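PDB 3G7M: xylanase inhibitor TL-XI, which inhibits xylanases noncompetitively as a small thaumatin-like protein of wheat, probably as part of plant defence against xylan breakdown. Local coordinates for residues A[118-122]-A[133-137]; A[84-88]-A[98-102]; A[109-115]-A[145-151]. The protein carries 4 engineered substitutions. One frame throughout, in Å; residues are numbered along the deposited sequence.

Interaction 1 of 3, residues A[118-122]-A[133-137]; sequences GDALP and PYAKS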
loop_
_atom_site.group_PDB
_atom_site.type_symbol
_atom_site.label_atom_id
_atom_site.label_comp_id
_atom_site.label_asym_id
_atom_site.label_seq_id
_atom_site.Cartn_x
_atom_site.Cartn_y
_atom_site.Cartn_z
ATOM N N GLY A 118 -13.752 10.576 3.668
ATOM C CA GLY A 118 -13.818 9.698 4.796
ATOM C C GLY A 118 -12.958 10.165 5.932
ATOM O O GLY A 118 -12.332 11.223 5.847
ATOM N N ASP A 119 -12.930 9.359 6.987
ATOM C CA ASP A 119 -12.136 9.650 8.146
ATOM C C ASP A 119 -10.803 8.961 8.043
ATOM O O ASP A 119 -10.662 7.955 7.374
ATOM C CB ASP A 119 -12.847 9.169 9.393
ATOM C CG ASP A 119 -14.116 9.909 9.641
ATOM O OD1 ASP A 119 -14.135 11.124 9.390
ATOM O OD2 ASP A 119 -15.096 9.281 10.080
ATOM N N ALA A 120 -9.831 9.514 8.746
ATOM C CA ALA A 120 -8.478 9.009 8.728
ATOM C C ALA A 120 -8.371 7.636 9.439
ATOM O O ALA A 120 -9.000 7.425 10.480
ATOM C CB ALA A 120 -7.551 10.055 9.378
ATOM N N LEU A 121 -7.573 6.725 8.862
ATOM C CA LEU A 121 -7.255 5.428 9.465
ATOM C C LEU A 121 -5.745 5.271 9.733
ATOM O O LEU A 121 -5.009 4.953 8.816
ATOM C CB LEU A 121 -7.739 4.300 8.553
ATOM C CG LEU A 121 -7.738 2.878 9.122
ATOM C CD1 LEU A 121 -8.824 2.685 10.167
ATOM C CD2 LEU A 121 -7.914 1.876 8.022
ATOM N N PRO A 122 -5.282 5.506 10.987
ATOM C CA PRO A 122 -3.855 5.447 11.289
ATOM C C PRO A 122 -3.350 4.031 11.574
ATOM O O PRO A 122 -4.102 3.180 12.076
ATOM C CB PRO A 122 -3.723 6.291 12.559
ATOM C CG PRO A 122 -5.018 6.141 13.246
ATOM C CD PRO A 122 -6.076 5.839 12.186
ATOM N N PRO A 133 -12.626 -6.139 10.837
ATOM C CA PRO A 133 -12.033 -5.245 9.851
ATOM C C PRO A 133 -11.696 -3.912 10.446
ATOM O O PRO A 133 -12.576 -3.199 10.928
ATOM C CB PRO A 133 -13.119 -5.118 8.791
ATOM C CG PRO A 133 -14.410 -5.410 9.517
ATOM C CD PRO A 133 -14.097 -6.069 10.820
ATOM N N TYR A 134 -10.415 -3.591 10.420
ATOM C CA TYR A 134 -9.970 -2.284 10.830
ATOM C C TYR A 134 -9.955 -1.442 9.560
ATOM O O TYR A 134 -8.915 -1.313 8.888
ATOM C CB TYR A 134 -8.585 -2.366 11.497
ATOM C CG TYR A 134 -8.004 -1.066 11.996
ATOM C CD1 TYR A 134 -8.627 -0.337 13.019
ATOM C CD2 TYR A 134 -6.814 -0.573 11.460
ATOM C CE1 TYR A 134 -8.068 0.858 13.486
ATOM C CE2 TYR A 134 -6.255 0.626 11.914
ATOM C CZ TYR A 134 -6.875 1.333 12.927
ATOM O OH TYR A 134 -6.292 2.507 13.358
ATOM N N ALA A 135 -11.117 -0.869 9.225
ATOM C CA ALA A 135 -11.277 -0.179 7.954
ATOM C C ALA A 135 -12.251 0.946 8.093
ATOM O O ALA A 135 -13.060 0.939 9.001
ATOM C CB ALA A 135 -11.769 -1.152 6.892
ATOM N N LYS A 136 -12.181 1.905 7.179
ATOM C CA LYS A 136 -13.144 2.987 7.112
ATOM C C LYS A 136 -13.735 3.005 5.708
ATOM O O LYS A 136 -13.135 2.437 4.773
ATOM C CB LYS A 136 -12.465 4.319 7.458
ATOM C CG LYS A 136 -12.121 4.500 8.945
ATOM C CD LYS A 136 -13.347 4.780 9.809
ATOM C CE LYS A 136 -12.999 4.851 11.306
ATOM N NZ LYS A 136 -14.135 5.540 12.080
ATOM N N SER A 137 -14.899 3.646 5.552
ATOM C CA SER A 137 -15.551 3.740 4.246
ATOM C C SER A 137 -15.533 5.185 3.724
ATOM O O SER A 137 -15.566 6.145 4.498
ATOM C CB SER A 137 -16.989 3.177 4.309
ATOM O OG SER A 137 -17.753 3.741 5.391
#
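Y134 reaches across to the end of 118-122 and gives its phenol proton to the carbonyl of P122: OH to O is 2.6 Å, in the carbonyl plane, with a C=O...donor angle of 151°. It is the one hydrogen bond between the two segments, and P122 O also lies at the edge of the ring, in its plane. CG of Y134 is anti to the backbone N (chi1 -179°), which swings the ring out from its backbone toward L121 and P122. CD1 of L121 then sits over the centre of one ring face, 3.7 Å from the centroid and 14° off the normal, a CH-pi contact. The two side chains run past each other in opposite directions, and the other branch, CD2, lies 3.5 Å from Y134 O. The P122 side chain crosses Y134 at about a right angle, its CD 3.5 Å from Y134 OH. Several other polar groups, mostly of the backbone, find partners beyond the pair. D119 O accepts the hydroxyl of Y98, the amide N of Y134 is bound by the side chain of Q132, and backbone bonds join L121 to L113, Y134 to V100 and K136 to Y98. At the exposed end the K136 chain, bent at chi2, lays CG 4.0 Å from L121 CD1 and carries NZ to 4.3 Å from D119 OD2. That is too long for a salt bridge, though the opposite charges probably attract weakly. L121 is thus the buried residue of a largely surface contact. The segments run roughly antiparallel without backbone pairing, because strand 121-123 edges one sheet and strand 135-139 the other: side chains bridge the edge strands of the two layers, as expected of the beta sandwich of thaumatin-like proteins.

Interaction 2 of 3, residues A[84-88]-A[98-102]; sequences TTMAE and YGVTS. Engineered in segment 84-88: T84 (natural residue Val).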
loop_
_atom_site.group_PDB
_atom_site.type_symbol
_atom_site.label_atom_id
_atom_site.label_comp_id
_atom_site.label_asym_id
_atom_site.label_seq_id
_atom_site.Cartn_x
_atom_site.Cartn_y
_atom_site.Cartn_z
ATOM N N THR A 84 5.957 -6.867 7.076
ATOM C CA THR A 84 5.440 -5.827 6.197
ATOM C C THR A 84 4.061 -5.330 6.609
ATOM O O THR A 84 3.210 -6.114 7.034
ATOM C CB THR A 84 5.385 -6.273 4.727
ATOM O OG1 THR A 84 4.734 -5.246 3.962
ATOM C CG2 THR A 84 4.651 -7.629 4.546
ATOM N N THR A 85 3.850 -4.028 6.484
ATOM C CA THR A 85 2.568 -3.415 6.806
ATOM C C THR A 85 1.665 -3.541 5.593
ATOM O O THR A 85 2.083 -3.180 4.497
ATOM C CB THR A 85 2.743 -1.942 7.141
ATOM O OG1 THR A 85 3.675 -1.839 8.256
ATOM C CG2 THR A 85 1.406 -1.319 7.532
ATOM N N MET A 86 0.451 -4.084 5.788
ATOM C CA MET A 86 -0.500 -4.373 4.693
ATOM C C MET A 86 -1.755 -3.521 4.687
ATOM O O MET A 86 -2.626 -3.617 5.597
ATOM C CB MET A 86 -0.926 -5.826 4.694
ATOM C CG MET A 86 -0.087 -6.691 3.828
ATOM S SD MET A 86 -0.334 -6.313 2.095
ATOM C CE MET A 86 0.219 -7.894 1.408
ATOM N N ALA A 87 -1.842 -2.699 3.629
ATOM C CA ALA A 87 -3.020 -1.919 3.383
ATOM C C ALA A 87 -3.873 -2.579 2.290
ATOM O O ALA A 87 -3.336 -3.076 1.281
ATOM C CB ALA A 87 -2.622 -0.560 2.973
ATOM N N GLU A 88 -5.196 -2.591 2.505
ATOM C CA GLU A 88 -6.183 -3.156 1.556
ATOM C C GLU A 88 -7.197 -2.096 1.124
ATOM O O GLU A 88 -7.777 -1.401 1.947
ATOM C CB GLU A 88 -6.918 -4.343 2.201
ATOM C CG GLU A 88 -7.287 -5.483 1.273
ATOM C CD GLU A 88 -8.714 -5.414 0.773
ATOM O OE1 GLU A 88 -9.374 -6.472 0.674
ATOM O OE2 GLU A 88 -9.165 -4.312 0.404
ATOM N N TYR A 98 -11.260 1.248 2.835
ATOM C CA TYR A 98 -9.805 1.109 2.989
ATOM C C TYR A 98 -9.420 0.601 4.387
ATOM O O TYR A 98 -9.837 1.151 5.390
ATOM C CB TYR A 98 -9.084 2.420 2.623
ATOM C CG TYR A 98 -9.738 3.672 3.190
ATOM C CD1 TYR A 98 -10.850 4.241 2.591
ATOM C CD2 TYR A 98 -9.240 4.273 4.334
ATOM C CE1 TYR A 98 -11.448 5.348 3.116
ATOM C CE2 TYR A 98 -9.850 5.390 4.875
ATOM C CZ TYR A 98 -10.953 5.925 4.259
ATOM O OH TYR A 98 -11.562 7.050 4.789
ATOM N N GLY A 99 -8.654 -0.480 4.442
ATOM C CA GLY A 99 -8.295 -1.113 5.711
ATOM C C GLY A 99 -6.820 -1.423 5.752
ATOM O O GLY A 99 -6.139 -1.366 4.733
ATOM N N VAL A 100 -6.310 -1.736 6.933
ATOM C CA VAL A 100 -4.881 -1.870 7.086
ATOM C C VAL A 100 -4.661 -2.775 8.249
ATOM O O VAL A 100 -5.486 -2.828 9.153
ATOM C CB VAL A 100 -4.195 -0.447 7.303
ATOM C CG1 VAL A 100 -4.652 0.221 8.624
ATOM C CG2 VAL A 100 -2.629 -0.501 7.180
ATOM N N THR A 101 -3.541 -3.487 8.225
ATOM C CA THR A 101 -3.084 -4.286 9.377
ATOM C C THR A 101 -1.591 -4.168 9.645
ATOM O O THR A 101 -0.808 -3.956 8.737
ATOM C CB THR A 101 -3.423 -5.758 9.191
ATOM O OG1 THR A 101 -2.909 -6.499 10.322
ATOM C CG2 THR A 101 -2.820 -6.302 7.904
ATOM N N SER A 102 -1.192 -4.317 10.896
ATOM C CA SER A 102 0.226 -4.428 11.224
ATOM C C SER A 102 0.395 -5.586 12.228
ATOM O O SER A 102 1.251 -5.571 13.113
ATOM C CB SER A 102 0.760 -3.094 11.725
ATOM O OG SER A 102 0.134 -2.765 12.938
#
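M86 and T101 form a hydrogen-bonded antiparallel pair, with T101 N to M86 O at 2.8 Å and M86 N to T101 O at a longer 3.2 Å. E88 and G99 form the next such pair, and the bonds there are straighter: E88 N to G99 O is 2.7 Å at 174°. Between them A87 faces V100 in a non-hydrogen-bonded pair, and CA-H groups of V100 and A87 point at the carbonyls of M86 and G99. The tight, buried side is the face carrying A87 and V100. CG2 of V100, on the far side of CB from its N, leans on the opposite strand 3.5 Å from M86 O and stands 4.2 Å from A87 CB. T85 sends its CG2 to the same region, 3.6 Å from T101 O, while its OG1 is held by V109 O. M111 packs on T85 and A87, and L121 and C123 on V100, closing this face with the other sheet. The face of M86, E88 and T101 is looser. CB of M86 meets CG2 of T101 at 3.8 Å, but the rest of the methionine turns away from T101. G99 offers E88 no side chain to pack on, and both E88 and T101 are partly exposed; the E88 carboxylate is bound by S90 and the T101 hydroxyl by D129. The strand axes lie 4.5 Å apart with their directions 163° from each other. Strands 86-91 and 95-101 make up a beta hairpin within the six-stranded antiparallel sheet, between strands 44-52 and 135-139, in one layer of the thaumatin-like beta sandwich.

Interaction 3 of 3, residues A[109-115]-A[145-151]; sequences VPMNLKC and LQIVFCP. Engineered in segment 109-115: V109 (natural residue Leu), N112 (natural residue Asp).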
loop_
_atom_site.group_PDB
_atom_site.type_symbol
_atom_site.label_atom_id
_atom_site.label_comp_id
_atom_site.label_asym_id
_atom_site.label_seq_id
_atom_site.Cartn_x
_atom_site.Cartn_y
_atom_site.Cartn_z
ATOM N N VAL A 109 6.790 -0.373 7.888
ATOM C CA VAL A 109 6.690 1.053 7.622
ATOM C C VAL A 109 5.328 1.515 8.225
ATOM O O VAL A 109 4.298 0.867 8.010
ATOM C CB VAL A 109 6.893 1.415 6.059
ATOM C CG1 VAL A 109 6.844 2.871 5.842
ATOM C CG2 VAL A 109 8.236 0.940 5.479
ATOM N N PRO A 110 5.322 2.612 9.030
ATOM C CA PRO A 110 4.026 3.180 9.535
ATOM C C PRO A 110 3.141 3.736 8.415
ATOM O O PRO A 110 3.634 4.389 7.486
ATOM C CB PRO A 110 4.474 4.306 10.473
ATOM C CG PRO A 110 5.943 4.580 10.087
ATOM C CD PRO A 110 6.497 3.287 9.632
ATOM N N MET A 111 1.846 3.479 8.489
ATOM C CA MET A 111 0.974 3.930 7.426
ATOM C C MET A 111 -0.165 4.812 7.896
ATOM O O MET A 111 -0.605 4.725 9.032
ATOM C CB MET A 111 0.398 2.736 6.690
ATOM C CG MET A 111 1.306 2.089 5.693
ATOM S SD MET A 111 0.392 0.800 4.826
ATOM C CE MET A 111 1.779 0.075 3.951
ATOM N N ASN A 112 -0.646 5.657 6.991
ATOM C CA ASN A 112 -1.894 6.392 7.183
ATOM C C ASN A 112 -2.752 6.332 5.907
ATOM O O ASN A 112 -2.346 6.868 4.851
ATOM C CB ASN A 112 -1.605 7.851 7.539
ATOM C CG ASN A 112 -1.795 8.140 8.983
ATOM O OD1 ASN A 112 -2.234 9.229 9.351
ATOM N ND2 ASN A 112 -1.455 7.173 9.829
ATOM N N LEU A 113 -3.925 5.688 5.995
ATOM C CA LEU A 113 -4.870 5.649 4.875
ATOM C C LEU A 113 -5.928 6.690 5.137
ATOM O O LEU A 113 -6.545 6.705 6.222
ATOM C CB LEU A 113 -5.513 4.275 4.755
ATOM C CG LEU A 113 -4.597 3.142 4.250
ATOM C CD1 LEU A 113 -3.580 2.680 5.320
ATOM C CD2 LEU A 113 -5.424 1.951 3.798
ATOM N N LYS A 114 -6.119 7.582 4.168
ATOM C CA LYS A 114 -7.167 8.597 4.291
ATOM C C LYS A 114 -7.947 8.916 2.999
ATOM O O LYS A 114 -7.432 8.793 1.888
ATOM C CB LYS A 114 -6.637 9.886 4.965
ATOM C CG LYS A 114 -5.427 10.513 4.301
ATOM C CD LYS A 114 -4.869 11.685 5.107
ATOM C CE LYS A 114 -4.018 11.169 6.264
ATOM N NZ LYS A 114 -3.370 12.285 6.966
ATOM N N CYS A 115 -9.203 9.324 3.180
ATOM C CA CYS A 115 -10.049 9.735 2.089
ATOM C C CYS A 115 -10.523 11.166 2.292
ATOM O O CYS A 115 -10.768 11.588 3.432
ATOM C CB CYS A 115 -11.249 8.810 1.984
ATOM S SG CYS A 115 -11.966 8.842 0.349
ATOM N N LEU A 145 -8.448 9.170 -2.545
ATOM C CA LEU A 145 -7.745 8.304 -1.598
ATOM C C LEU A 145 -6.250 8.613 -1.484
ATOM O O LEU A 145 -5.570 8.843 -2.519
ATOM C CB LEU A 145 -7.881 6.849 -2.022
ATOM C CG LEU A 145 -9.199 6.128 -1.735
ATOM C CD1 LEU A 145 -9.151 4.758 -2.342
ATOM C CD2 LEU A 145 -9.414 6.005 -0.226
ATOM N N GLN A 146 -5.745 8.586 -0.234
ATOM C CA GLN A 146 -4.326 8.813 0.045
ATOM C C GLN A 146 -3.730 7.795 1.029
ATOM O O GLN A 146 -4.231 7.605 2.136
ATOM C CB GLN A 146 -4.102 10.234 0.542
ATOM C CG GLN A 146 -2.650 10.682 0.455
ATOM C CD GLN A 146 -2.476 12.175 0.712
ATOM O OE1 GLN A 146 -3.412 12.858 1.184
ATOM N NE2 GLN A 146 -1.277 12.693 0.398
ATOM N N ILE A 147 -2.652 7.143 0.601
ATOM C CA ILE A 147 -1.851 6.313 1.474
ATOM C C ILE A 147 -0.548 7.056 1.764
ATOM O O ILE A 147 0.180 7.437 0.856
ATOM C CB ILE A 147 -1.526 4.990 0.821
ATOM C CG1 ILE A 147 -2.741 4.419 0.088
ATOM C CG2 ILE A 147 -0.983 4.032 1.820
ATOM C CD1 ILE A 147 -3.876 3.962 0.969
ATOM N N VAL A 148 -0.258 7.284 3.035
ATOM C CA VAL A 148 0.991 7.944 3.403
ATOM C C VAL A 148 1.889 6.931 4.147
ATOM O O VAL A 148 1.441 6.180 5.046
ATOM C CB VAL A 148 0.746 9.280 4.233
ATOM C CG1 VAL A 148 2.034 10.068 4.434
ATOM C CG2 VAL A 148 -0.290 10.162 3.562
ATOM N N PHE A 149 3.160 6.920 3.752
ATOM C CA PHE A 149 4.217 6.288 4.550
ATOM C C PHE A 149 4.904 7.328 5.415
ATOM O O PHE A 149 5.258 8.406 4.931
ATOM C CB PHE A 149 5.254 5.570 3.668
ATOM C CG PHE A 149 4.653 4.490 2.784
ATOM C CD1 PHE A 149 4.323 3.262 3.308
ATOM C CD2 PHE A 149 4.400 4.728 1.433
ATOM C CE1 PHE A 149 3.775 2.315 2.525
ATOM C CE2 PHE A 149 3.846 3.755 0.656
ATOM C CZ PHE A 149 3.541 2.549 1.210
ATOM N N CYS A 150 5.094 6.965 6.688
ATOM C CA CYS A 150 5.648 7.829 7.734
ATOM C C CYS A 150 4.827 9.125 7.818
ATOM O O CYS A 150 5.329 10.212 7.506
ATOM C CB CYS A 150 7.164 8.084 7.564
ATOM S SG CYS A 150 8.209 6.589 7.289
ATOM N N PRO A 151 3.547 9.010 8.234
ATOM C CA PRO A 151 2.706 10.172 8.385
ATOM C C PRO A 151 3.128 11.051 9.571
ATOM O O PRO A 151 2.871 12.259 9.516
ATOM C CB PRO A 151 1.340 9.554 8.679
ATOM C CG PRO A 151 1.637 8.278 9.339
ATOM C CD PRO A 151 2.854 7.778 8.660
ATOM O OXT PRO A 151 3.724 10.589 10.573
#
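N112 and V148 exchange two backbone hydrogen bonds, V148 N to N112 O at 2.8 Å and N112 N to V148 O at 2.9 Å, and K114 with Q146 repeats the pattern, Q146 N to K114 O being 2.7 Å. These antiparallel pairs join strands 111-115 and 145-149 in the mixed sheet of the thaumatin-like beta sandwich. Past the strand ends C150 N still bonds to P110 O, so the pairing runs on to the cysteine that forms a disulfide with C9. The engineered N112 turns its ND2 back to its own neighbour, M111 O, at 2.7 Å, with the acceptor 3° out of its amide plane; its OD1 is bound by R124. The amide, held through both ND2 and OD1, crosses the ring of the C-terminal P151 at a slant, with CB and CG of the proline against it. On the same face K114 and Q146 run side by side through their aliphatic parts, and the end of Q146 is held by T6. The face of M111, L113 and C115 turns to the core, where A87, V89 and Y98 of the other sheet cover it. CD1 of I147 touches L113 CG at 3.5 Å, both side chains pointing the same way. SG of C115, disulfide-bonded to C138, meets L145 CD2. Two side chains of 109-115 meet F149: the engineered V109 approaches CD1 obliquely through CG1, at 3.6 Å, and M111 lies alongside, its SD oblique to the ring, 5.4 Å from the centroid, a Met-aromatic contact. The methionine, extended beyond CG, ends with its methyl CE at the ring edge, 3.3 Å from F149 CE1.

Overall arrangement
Interactions 2 and 3 lie near the core of one beta sandwich, about 7 and 8 Å from the chain centre, and interaction 1 about 14 Å out at the surface; the contact centres are 10 to 11 Å apart. Interaction 2 pairs neighbouring strands within the six-stranded antiparallel sheet, interaction 3 pairs neighbours in the five-stranded mixed sheet, and interaction 1 bridges their edge strands, 135-139 and 121-123. Along the chain interaction 2 closes first; 109-115 follows, then both segments of interaction 1, then 145-151. Y98 bonds to K136 and L121 to L113 within a sheet, while Y98 to D119 and T85 to V109 connect the layers of this helix-free protein.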